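2-dehydropantoate 2-reductase (Enterococcus faecium, PDB 3WFI) acts as a D-mandelate dehydrogenase of the ketopantoate reductase family, a two-domain, NAD-binding oxidoreductase with a Rossmann-type coenzyme domain and a helical C-terminal domain. Local coordinates at residues A219-E224 / P293-L298; V203-L208 / E246-P251; L149-D154 / A174-N179; I180-Y185 / E232-D237. All coordinates share one frame; numbering follows the deposited sequence.

How the interactions relate
Followed from the N terminus, the chain first closes a short loop in interaction 3, where strand 147-151 and strand 174-176 pair at one edge of the Rossmann-type sheet. The other three contacts lie in the helical C-terminal domain and cross one another: they open in the order 4, 2, 1 and close in the same order. Interaction 4 holds helix 180-191 against the loop 232-237, interaction 2 sets helix 205-209 against the loop 246-251, and interaction 1 brings helix 293-308 back onto helix 214-231. Interactions 3 and 4 touch, Gln150 OE1 probably accepting from His181 N at 2.9 Å, so sheet and helical domain meet there. Interactions 1 and 2 lie farther out, with centres about 18 Å apart.

Interaction 1 of 4, residues A219-E224 / P293-L298; sequences ATIVNE and PYCDFL
Thr220 sets its methyl over the centre of the Tyr294 ring, while Glu224, one turn on, reaches to the start of the facing helix. This CH-pi contact puts CG2 of Thr220 3.3 Å from the centroid of the Tyr294 ring, only 5° off the ring normal. Its CG2 stands anti to the backbone N, the rotation that turns OG1 back to Lys216 O of its own helix. Between them Ile221 CG1 lies near the ring plane at the edge and also packs on Tyr294 CB at 3.8 Å; the Ile221 and Leu298 side chains cross at about a right angle, CD1 of Ile221 4.1 Å from CD2 of Leu298.

The Glu224 carboxylate grips two successive backbone N-H groups, one with each oxygen: Tyr294 N reaches Glu224 OE2 at 2.8 Å and Cys295 N reaches Glu224 OE1 at 2.9 Å. Both oxygens use their syn lone pairs, which fixes the carboxylate's rotation. A buried charge set against the positive end of a helix dipole is probably stabilised in its ionised form.

The far end of Tyr294 belongs to the dimer: its OH is hydrogen-bonded to Glu300 of the second subunit, and its ring stacks with Phe297 of that subunit. The short segments cross at -111°: a carboxylate of helix 214-231 takes the first N-H groups of helix 293-308, in the helical C-terminal domain beside the dimer interface.

Interaction 2 of 4, residues V203-L208 / E246-P251; sequences VNMAEL and ESCFDP
Phe249 turns one face of its ring to its own chain, where Glu246 CA lies above the plane toward the rim, and meets the facing helix obliquely. Its CD1 comes within 3.2 Å of Met205 O, and its CE1 lies 3.9 Å from Leu208 CD2. The ring owes this placing to a first torsion of -60°, which sets CG anti to the carbonyl carbon and brings the aromatic end back toward helix 205-209. Met194 and Ala214 also pack on Phe249, so it sits among helix 205-209, helix 194-201 and helix 214-231.

Next to the ring the two backbones run close. Ala206 CA makes a C-H...O contact of 3.4 Å with Phe249 O, and a water donates to both Ala206 O and Phe249 O, giving that carbonyl a second partner. The methyl of Ala206 rests against the Pro251 ring. Met205 extends past Cys248 and then bends at its last torsion; its SD lies 3.8 Å from Cys248 CB, and it also touches Met194 and Cys198 of helix 194-201.

No direct hydrogen bond joins the two segments, which are held together by apolar packing, the C-H...O contact and the bridging water. The helix itself begins in a well-formed way: Asn204 OD1 accepts from Glu207 N at 2.7 Å, nearly along the C=O axis, and Glu207 OE1 accepts from Asn204 N at 3.1 Å. This reciprocal pair is a capping box, the classic N-terminal start of a helix, here opening the short helix 205-209 of the C-terminal domain.

Interaction 3 of 4, residues L149-D154 / A174-N179; sequences LQNLGD and AHFSDN
Leu149 O is held from the neighbouring strand by two groups: Ser177 N donates to it at 3.0 Å, tilted 31° from the carbonyl plane, and Phe176 CA adds a C-H...O contact. With the return bond from Leu149 N to His175 O, 2.9 Å long, this makes a parallel bridge. It closes the beta-alpha-beta unit of strand 147-151, helix 157-168 and strand 174-176, the last strand lying outermost in the Rossmann-type sheet.

Beyond the bridge, side chains make the contact. Gln150 runs extended alongside Ser177 and Asp178, its CG turned opposite its main-chain nitrogen (chi1 -172°). Its CB passes 3.3 Å from Ser177 O, and its NE2 makes a weak bond to Asp178 O, while OE1 accepts from His181 N at the start of helix 180-191. Phe176 swings toward Asn151 and packs on helix 157-168, where Lys161 forms a cation-pi pair with it.

Asn151 itself is held by ND2, which donates to Gly153 O at 2.7 Å. With its amide thus oriented, Asn151 OD1 lies in the plane of the Phe176 ring at the edge, 3.5 Å from CE1, the amide and ring planes only 21° apart.

Interaction 4 of 4, residues I180-Y185 / E232-D237; sequences IHYSIY and EKIELD
His181 is the first residue of helix 180-191 to meet the loop, offering one face of its ring to Ile234: CG1 of Ile234 stands 3.9 Å from the centroid of the His181 ring, offset toward the rim.

Tyr182 CG points away from its own N (chi1 -176°), which lays the ring along the backbone of Glu235 to Asp237. Leu236 CD2 sits over one face, 3.9 Å from the Tyr182 centroid. At the edge, in plane, Glu235 O comes 3.4 Å from Tyr182 CE1. Tyr182 OH accepts from Asp237 N at 3.0 Å in an almost straight bond of 169°, holding the hydroxyl end of the ring.

One turn later Tyr185 packs its CB on Leu236 CD2 and sends its OH to Glu232 OE1, arriving from above the carboxylate plane; the modelled 2.5 Å of this hydrogen bond is unusually short and its exact length doubtful. Lys284 and Tyr288 hold the other oxygen of Glu232, so the carboxylate is shared with helix 278-288.

The loop 232-237, entered through a Schellman motif with Lys233 as its C-prime residue, joins helix 214-231 to helix 238-246. Ile180 and Ile184 also pack on strand 122-127, and Ile180 touches strand 147-151.

Interaction 1 of 4, residues A219-E224 / P293-L298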
# COMPACT_ATOMS: atom_id res chain seq x y z
N ALA B 219 6.95 5.78 10.15
CA ALA B 219 8.00 6.79 10.01
C ALA B 219 8.00 7.42 8.64
O ALA B 219 8.17 8.64 8.51
CB ALA B 219 9.37 6.19 10.31
N THR B 220 7.82 6.59 7.61
CA THR B 220 7.82 7.08 6.24
C THR B 220 6.64 8.03 6.02
O THR B 220 6.81 9.10 5.41
CB THR B 220 7.77 5.91 5.23
OG1 THR B 220 8.88 5.03 5.46
CG2 THR B 220 7.84 6.41 3.80
N ILE B 221 5.46 7.64 6.49
CA ILE B 221 4.27 8.48 6.32
C ILE B 221 4.42 9.81 7.06
O ILE B 221 4.13 10.88 6.51
CB ILE B 221 2.98 7.75 6.74
CG1 ILE B 221 2.67 6.63 5.76
CG2 ILE B 221 1.80 8.71 6.82
CD1 ILE B 221 1.76 5.55 6.31
N VAL B 222 4.90 9.76 8.31
CA VAL B 222 5.04 10.97 9.10
C VAL B 222 6.03 11.94 8.43
O VAL B 222 5.82 13.15 8.43
CB VAL B 222 5.47 10.66 10.55
CG1 VAL B 222 5.86 11.93 11.29
CG2 VAL B 222 4.35 9.95 11.29
N ASN B 223 7.08 11.40 7.82
CA ASN B 223 8.02 12.25 7.10
C ASN B 223 7.41 12.95 5.91
O ASN B 223 7.75 14.09 5.62
CB ASN B 223 9.27 11.48 6.70
CG ASN B 223 10.32 11.55 7.76
OD1 ASN B 223 10.99 12.58 7.91
ND2 ASN B 223 10.50 10.48 8.50
N GLU B 224 6.48 12.29 5.24
CA GLU B 224 5.75 12.93 4.15
C GLU B 224 4.88 14.08 4.68
O GLU B 224 4.92 15.19 4.14
CB GLU B 224 4.89 11.90 3.38
CG GLU B 224 5.71 10.85 2.66
CD GLU B 224 4.89 9.89 1.81
OE1 GLU B 224 3.65 10.02 1.78
OE2 GLU B 224 5.50 8.98 1.21
N PRO B 293 4.58 9.41 -1.85
CA PRO B 293 4.17 8.13 -2.42
C PRO B 293 3.43 7.22 -1.44
O PRO B 293 2.51 6.52 -1.87
CB PRO B 293 5.49 7.49 -2.85
CG PRO B 293 6.52 8.14 -1.99
CD PRO B 293 6.05 9.54 -1.81
N TYR B 294 3.82 7.20 -0.17
CA TYR B 294 3.11 6.34 0.80
C TYR B 294 1.68 6.86 1.01
O TYR B 294 0.75 6.08 1.08
CB TYR B 294 3.87 6.22 2.14
CG TYR B 294 4.97 5.16 2.17
CD1 TYR B 294 5.85 4.99 1.10
CD2 TYR B 294 5.12 4.33 3.27
CE1 TYR B 294 6.85 4.04 1.15
CE2 TYR B 294 6.11 3.37 3.33
CZ TYR B 294 6.97 3.22 2.27
OH TYR B 294 7.97 2.28 2.31
N CYS B 295 1.50 8.17 1.09
CA CYS B 295 0.15 8.75 1.19
C CYS B 295 -0.65 8.46 -0.07
O CYS B 295 -1.84 8.11 0.01
CB CYS B 295 0.20 10.26 1.47
SG CYS B 295 0.69 10.74 3.15
N ASP B 296 -0.01 8.56 -1.23
CA ASP B 296 -0.65 8.20 -2.52
C ASP B 296 -1.12 6.73 -2.51
O ASP B 296 -2.28 6.42 -2.79
CB ASP B 296 0.31 8.40 -3.69
CG ASP B 296 0.74 9.87 -3.89
OD1 ASP B 296 0.26 10.80 -3.18
OD2 ASP B 296 1.61 10.09 -4.77
N PHE B 297 -0.20 5.84 -2.18
CA PHE B 297 -0.43 4.38 -2.22
C PHE B 297 -1.46 3.93 -1.18
O PHE B 297 -2.35 3.14 -1.49
CB PHE B 297 0.90 3.65 -2.01
CG PHE B 297 0.93 2.21 -2.47
CD1 PHE B 297 2.05 1.44 -2.21
CD2 PHE B 297 -0.12 1.62 -3.19
CE1 PHE B 297 2.13 0.13 -2.62
CE2 PHE B 297 -0.04 0.30 -3.60
CZ PHE B 297 1.09 -0.45 -3.32
N LEU B 298 -1.34 4.44 0.04
CA LEU B 298 -2.28 4.09 1.10
C LEU B 298 -3.69 4.54 0.71
O LEU B 298 -4.66 3.82 0.93
CB LEU B 298 -1.85 4.70 2.44
CG LEU B 298 -2.63 4.21 3.67
CD1 LEU B 298 -2.71 2.69 3.72
CD2 LEU B 298 -2.01 4.73 4.95

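Interaction 2 of 4, residues V203-L208 / E246-P251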
# COMPACT_ATOMS: atom_id res chain seq x y z
N VAL B 203 -6.28 -5.30 11.20
CA VAL B 203 -5.69 -5.46 12.52
C VAL B 203 -6.14 -4.32 13.40
O VAL B 203 -6.47 -3.24 12.91
CB VAL B 203 -4.13 -5.47 12.45
CG1 VAL B 203 -3.62 -6.75 11.81
CG2 VAL B 203 -3.58 -4.26 11.70
N ASN B 204 -6.16 -4.53 14.71
CA ASN B 204 -6.30 -3.42 15.64
C ASN B 204 -4.94 -2.73 15.78
O ASN B 204 -3.95 -3.18 15.20
CB ASN B 204 -6.89 -3.85 17.00
CG ASN B 204 -6.03 -4.86 17.74
OD1 ASN B 204 -4.82 -4.92 17.56
ND2 ASN B 204 -6.66 -5.65 18.58
N MET B 205 -4.88 -1.66 16.57
CA MET B 205 -3.65 -0.89 16.64
C MET B 205 -2.53 -1.65 17.34
O MET B 205 -1.37 -1.57 16.93
CB MET B 205 -3.92 0.47 17.28
CG MET B 205 -4.61 1.39 16.28
SD MET B 205 -5.18 2.96 16.90
CE MET B 205 -6.64 2.46 17.82
N ALA B 206 -2.87 -2.41 18.39
CA ALA B 206 -1.90 -3.27 19.04
C ALA B 206 -1.31 -4.31 18.10
O ALA B 206 -0.10 -4.56 18.12
CB ALA B 206 -2.50 -3.95 20.26
N GLU B 207 -2.14 -4.95 17.28
CA GLU B 207 -1.64 -5.95 16.33
C GLU B 207 -0.77 -5.30 15.24
O GLU B 207 0.24 -5.86 14.80
CB GLU B 207 -2.78 -6.76 15.72
CG GLU B 207 -3.56 -7.66 16.70
CD GLU B 207 -4.88 -8.18 16.15
OE1 GLU B 207 -5.54 -7.51 15.31
OE2 GLU B 207 -5.30 -9.28 16.59
N LEU B 208 -1.13 -4.10 14.82
CA LEU B 208 -0.28 -3.37 13.88
C LEU B 208 1.11 -3.16 14.49
O LEU B 208 2.14 -3.44 13.85
CB LEU B 208 -0.92 -2.03 13.51
CG LEU B 208 -0.09 -1.07 12.67
CD1 LEU B 208 0.28 -1.69 11.32
CD2 LEU B 208 -0.84 0.23 12.50
N GLU B 246 2.94 5.89 17.57
CA GLU B 246 3.23 4.55 18.07
C GLU B 246 2.70 4.27 19.48
O GLU B 246 2.56 3.10 19.86
CB GLU B 246 4.73 4.25 17.94
CG GLU B 246 5.16 4.19 16.48
CD GLU B 246 6.61 3.83 16.28
OE1 GLU B 246 7.38 3.83 17.25
OE2 GLU B 246 6.99 3.57 15.13
N SER B 247 2.40 5.32 20.23
CA SER B 247 1.74 5.16 21.53
C SER B 247 0.35 4.52 21.41
O SER B 247 -0.15 3.93 22.37
CB SER B 247 1.65 6.52 22.25
OG SER B 247 0.66 7.36 21.67
N CYS B 248 -0.25 4.60 20.22
CA CYS B 248 -1.52 3.91 19.95
C CYS B 248 -1.41 2.38 19.97
O CYS B 248 -2.43 1.69 20.07
CB CYS B 248 -2.07 4.33 18.60
SG CYS B 248 -2.48 6.08 18.49
N PHE B 249 -0.19 1.86 19.83
CA PHE B 249 0.03 0.41 19.85
C PHE B 249 -0.15 -0.23 21.23
O PHE B 249 -0.21 -1.46 21.32
CB PHE B 249 1.46 0.06 19.41
CG PHE B 249 1.83 0.49 18.02
CD1 PHE B 249 0.88 0.66 17.01
CD2 PHE B 249 3.18 0.67 17.70
CE1 PHE B 249 1.27 1.04 15.73
CE2 PHE B 249 3.58 1.06 16.42
CZ PHE B 249 2.62 1.23 15.44
N ASP B 250 -0.19 0.57 22.29
CA ASP B 250 -0.18 0.00 23.65
C ASP B 250 -1.50 -0.71 23.92
O ASP B 250 -2.53 -0.05 24.00
CB ASP B 250 0.09 1.10 24.69
CG ASP B 250 0.45 0.54 26.06
OD1 ASP B 250 1.14 1.24 26.83
OD2 ASP B 250 0.04 -0.59 26.39
N PRO B 251 -1.49 -2.04 24.08
CA PRO B 251 -2.76 -2.74 24.37
C PRO B 251 -3.41 -2.38 25.72
O PRO B 251 -4.62 -2.55 25.88
CB PRO B 251 -2.37 -4.21 24.36
CG PRO B 251 -0.91 -4.23 24.67
CD PRO B 251 -0.34 -2.96 24.14
O HOH W 1 1.55 -3.46 20.14

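Interaction 3 of 4, residues L149-D154 / A174-N179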
# COMPACT_ATOMS: atom_id res chain seq x y z
N LEU B 149 -8.00 29.02 19.15
CA LEU B 149 -8.00 29.31 17.71
C LEU B 149 -6.76 30.05 17.26
O LEU B 149 -6.09 30.71 18.06
CB LEU B 149 -9.27 30.08 17.30
CG LEU B 149 -9.50 31.50 17.84
CD1 LEU B 149 -8.74 32.54 17.01
CD2 LEU B 149 -10.98 31.85 17.85
N GLN B 150 -6.46 29.93 15.97
CA GLN B 150 -5.26 30.48 15.39
C GLN B 150 -5.51 31.02 13.98
O GLN B 150 -6.28 30.44 13.22
CB GLN B 150 -4.18 29.41 15.31
CG GLN B 150 -2.82 29.95 14.90
CD GLN B 150 -1.70 28.94 15.03
OE1 GLN B 150 -1.95 27.75 15.28
NE2 GLN B 150 -0.46 29.41 14.89
N ASN B 151 -4.85 32.11 13.65
CA ASN B 151 -4.82 32.62 12.28
C ASN B 151 -3.99 31.72 11.37
O ASN B 151 -2.93 31.25 11.75
CB ASN B 151 -4.27 34.06 12.23
CG ASN B 151 -2.85 34.16 12.75
OD1 ASN B 151 -2.59 33.93 13.93
ND2 ASN B 151 -1.92 34.51 11.87
N LEU B 152 -4.48 31.49 10.16
CA LEU B 152 -3.64 30.93 9.10
C LEU B 152 -2.84 31.95 8.29
O LEU B 152 -1.81 31.60 7.73
CB LEU B 152 -4.46 30.10 8.14
CG LEU B 152 -5.01 28.85 8.80
CD1 LEU B 152 -5.82 28.09 7.77
CD2 LEU B 152 -3.89 27.99 9.33
N GLY B 153 -3.31 33.18 8.20
CA GLY B 153 -2.59 34.16 7.39
C GLY B 153 -1.55 34.93 8.18
O GLY B 153 -1.78 35.31 9.32
N ASP B 154 -0.42 35.20 7.53
CA ASP B 154 0.70 35.91 8.15
C ASP B 154 0.22 37.24 8.66
O ASP B 154 -0.54 37.92 7.98
CB ASP B 154 1.81 36.17 7.12
CG ASP B 154 2.52 34.91 6.64
OD1 ASP B 154 2.56 33.88 7.35
OD2 ASP B 154 3.09 34.98 5.54
N ALA B 174 -12.99 31.72 24.65
CA ALA B 174 -12.11 31.52 23.51
C ALA B 174 -10.75 32.16 23.76
O ALA B 174 -10.67 33.21 24.41
CB ALA B 174 -12.74 32.09 22.24
N HIS B 175 -9.70 31.56 23.22
CA HIS B 175 -8.34 32.08 23.36
C HIS B 175 -7.52 31.85 22.11
O HIS B 175 -7.67 30.84 21.43
CB HIS B 175 -7.62 31.42 24.53
CG HIS B 175 -8.37 31.50 25.82
ND1 HIS B 175 -9.03 30.43 26.35
CD2 HIS B 175 -8.57 32.53 26.67
CE1 HIS B 175 -9.60 30.78 27.49
NE2 HIS B 175 -9.35 32.06 27.70
N PHE B 176 -6.63 32.80 21.84
CA PHE B 176 -5.59 32.61 20.84
C PHE B 176 -4.59 31.57 21.32
O PHE B 176 -4.18 31.57 22.48
CB PHE B 176 -4.85 33.92 20.58
CG PHE B 176 -3.71 33.79 19.62
CD1 PHE B 176 -3.94 33.72 18.26
CD2 PHE B 176 -2.40 33.72 20.08
CE1 PHE B 176 -2.89 33.60 17.36
CE2 PHE B 176 -1.34 33.59 19.20
CZ PHE B 176 -1.59 33.54 17.83
N SER B 177 -4.17 30.70 20.40
CA SER B 177 -3.05 29.80 20.63
C SER B 177 -2.23 29.72 19.35
O SER B 177 -2.80 29.56 18.29
CB SER B 177 -3.55 28.41 21.02
OG SER B 177 -2.50 27.47 20.92
N ASP B 178 -0.91 29.82 19.46
CA ASP B 178 -0.04 29.70 18.29
C ASP B 178 0.37 28.25 18.03
O ASP B 178 1.25 27.97 17.22
CB ASP B 178 1.20 30.59 18.42
CG ASP B 178 2.13 30.19 19.56
OD1 ASP B 178 1.90 29.14 20.20
OD2 ASP B 178 3.09 30.95 19.84
N ASN B 179 -0.27 27.31 18.71
CA ASN B 179 0.15 25.92 18.57
C ASN B 179 -0.92 25.04 17.93
O ASN B 179 -0.70 23.84 17.80
CB ASN B 179 0.54 25.37 19.94
CG ASN B 179 1.28 24.04 19.86
OD1 ASN B 179 0.81 23.04 20.40
ND2 ASN B 179 2.42 24.02 19.16

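Interaction 4 of 4, residues I180-Y185 / E232-D237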
# COMPACT_ATOMS: atom_id res chain seq x y z
N ILE B 180 -2.01 25.66 17.48
CA ILE B 180 -3.17 24.93 16.92
C ILE B 180 -2.78 24.22 15.63
O ILE B 180 -3.14 23.07 15.41
CB ILE B 180 -4.36 25.87 16.58
CG1 ILE B 180 -4.87 26.60 17.81
CG2 ILE B 180 -5.50 25.10 15.94
CD1 ILE B 180 -5.26 25.70 18.95
N HIS B 181 -2.06 24.92 14.76
CA HIS B 181 -1.76 24.42 13.42
C HIS B 181 -0.84 23.20 13.57
O HIS B 181 -1.06 22.15 12.94
CB HIS B 181 -1.07 25.51 12.61
CG HIS B 181 -1.12 25.31 11.13
ND1 HIS B 181 -1.61 24.17 10.54
CD2 HIS B 181 -0.72 26.12 10.13
CE1 HIS B 181 -1.52 24.29 9.22
NE2 HIS B 181 -0.97 25.47 8.95
N TYR B 182 0.16 23.33 14.42
CA TYR B 182 1.09 22.25 14.73
C TYR B 182 0.34 21.06 15.27
O TYR B 182 0.57 19.94 14.81
CB TYR B 182 2.12 22.70 15.75
CG TYR B 182 3.20 21.67 16.07
CD1 TYR B 182 4.47 21.77 15.52
CD2 TYR B 182 2.94 20.60 16.93
CE1 TYR B 182 5.45 20.85 15.83
CE2 TYR B 182 3.91 19.66 17.24
CZ TYR B 182 5.18 19.79 16.68
OH TYR B 182 6.14 18.85 16.97
N SER B 183 -0.55 21.29 16.24
CA SER B 183 -1.21 20.18 16.92
C SER B 183 -2.19 19.47 15.99
O SER B 183 -2.39 18.26 16.10
CB SER B 183 -1.89 20.63 18.24
OG SER B 183 -3.28 20.75 18.06
N ILE B 184 -2.76 20.22 15.05
CA ILE B 184 -3.64 19.65 14.03
C ILE B 184 -2.82 18.74 13.07
O ILE B 184 -3.28 17.67 12.66
CB ILE B 184 -4.38 20.75 13.20
CG1 ILE B 184 -5.35 21.62 14.00
CG2 ILE B 184 -5.10 20.15 11.98
CD1 ILE B 184 -5.59 21.31 15.46
N TYR B 185 -1.61 19.17 12.70
CA TYR B 185 -0.73 18.32 11.87
C TYR B 185 -0.30 17.08 12.62
O TYR B 185 -0.32 15.99 12.07
CB TYR B 185 0.49 19.09 11.35
CG TYR B 185 0.39 19.52 9.89
CD1 TYR B 185 0.19 20.85 9.54
CD2 TYR B 185 0.56 18.58 8.85
CE1 TYR B 185 0.13 21.23 8.19
CE2 TYR B 185 0.50 18.95 7.51
CZ TYR B 185 0.29 20.26 7.17
OH TYR B 185 0.24 20.56 5.82
N GLU B 232 4.51 24.78 4.61
CA GLU B 232 3.55 25.69 5.23
C GLU B 232 4.07 26.29 6.57
O GLU B 232 3.29 26.73 7.39
CB GLU B 232 2.22 24.96 5.42
CG GLU B 232 1.68 24.44 4.09
CD GLU B 232 0.49 23.53 4.21
OE1 GLU B 232 0.19 23.03 5.32
OE2 GLU B 232 -0.15 23.30 3.15
N LYS B 233 5.39 26.30 6.74
CA LYS B 233 6.07 26.95 7.86
C LYS B 233 5.75 26.30 9.19
O LYS B 233 5.80 26.95 10.23
CB LYS B 233 5.72 28.45 7.94
CG LYS B 233 5.81 29.19 6.61
CD LYS B 233 7.19 29.09 6.00
CE LYS B 233 7.29 29.88 4.69
NZ LYS B 233 8.43 29.37 3.88
N ILE B 234 5.45 25.00 9.16
CA ILE B 234 5.22 24.24 10.37
C ILE B 234 6.29 23.16 10.46
O ILE B 234 6.37 22.28 9.60
CB ILE B 234 3.83 23.57 10.34
CG1 ILE B 234 2.70 24.63 10.33
CG2 ILE B 234 3.72 22.61 11.53
CD1 ILE B 234 2.35 25.20 11.69
N GLU B 235 7.11 23.22 11.50
CA GLU B 235 8.25 22.32 11.63
C GLU B 235 7.97 21.27 12.68
O GLU B 235 8.18 21.48 13.87
CB GLU B 235 9.49 23.16 11.92
CG GLU B 235 10.78 22.37 11.86
CD GLU B 235 12.02 23.21 12.13
OE1 GLU B 235 11.90 24.45 12.31
OE2 GLU B 235 13.13 22.64 12.13
N LEU B 236 7.47 20.11 12.24
CA LEU B 236 7.15 19.02 13.16
C LEU B 236 8.40 18.40 13.77
O LEU B 236 9.40 18.23 13.10
CB LEU B 236 6.34 17.92 12.46
CG LEU B 236 4.97 18.32 11.90
CD1 LEU B 236 4.32 17.14 11.20
CD2 LEU B 236 4.08 18.85 13.00
N ASP B 237 8.33 18.07 15.05
CA ASP B 237 9.33 17.23 15.70
C ASP B 237 9.03 15.80 15.28
O ASP B 237 8.24 15.10 15.91
CB ASP B 237 9.23 17.42 17.23
CG ASP B 237 10.29 16.64 18.00
OD1 ASP B 237 10.80 15.61 17.53
OD2 ASP B 237 10.59 17.06 19.13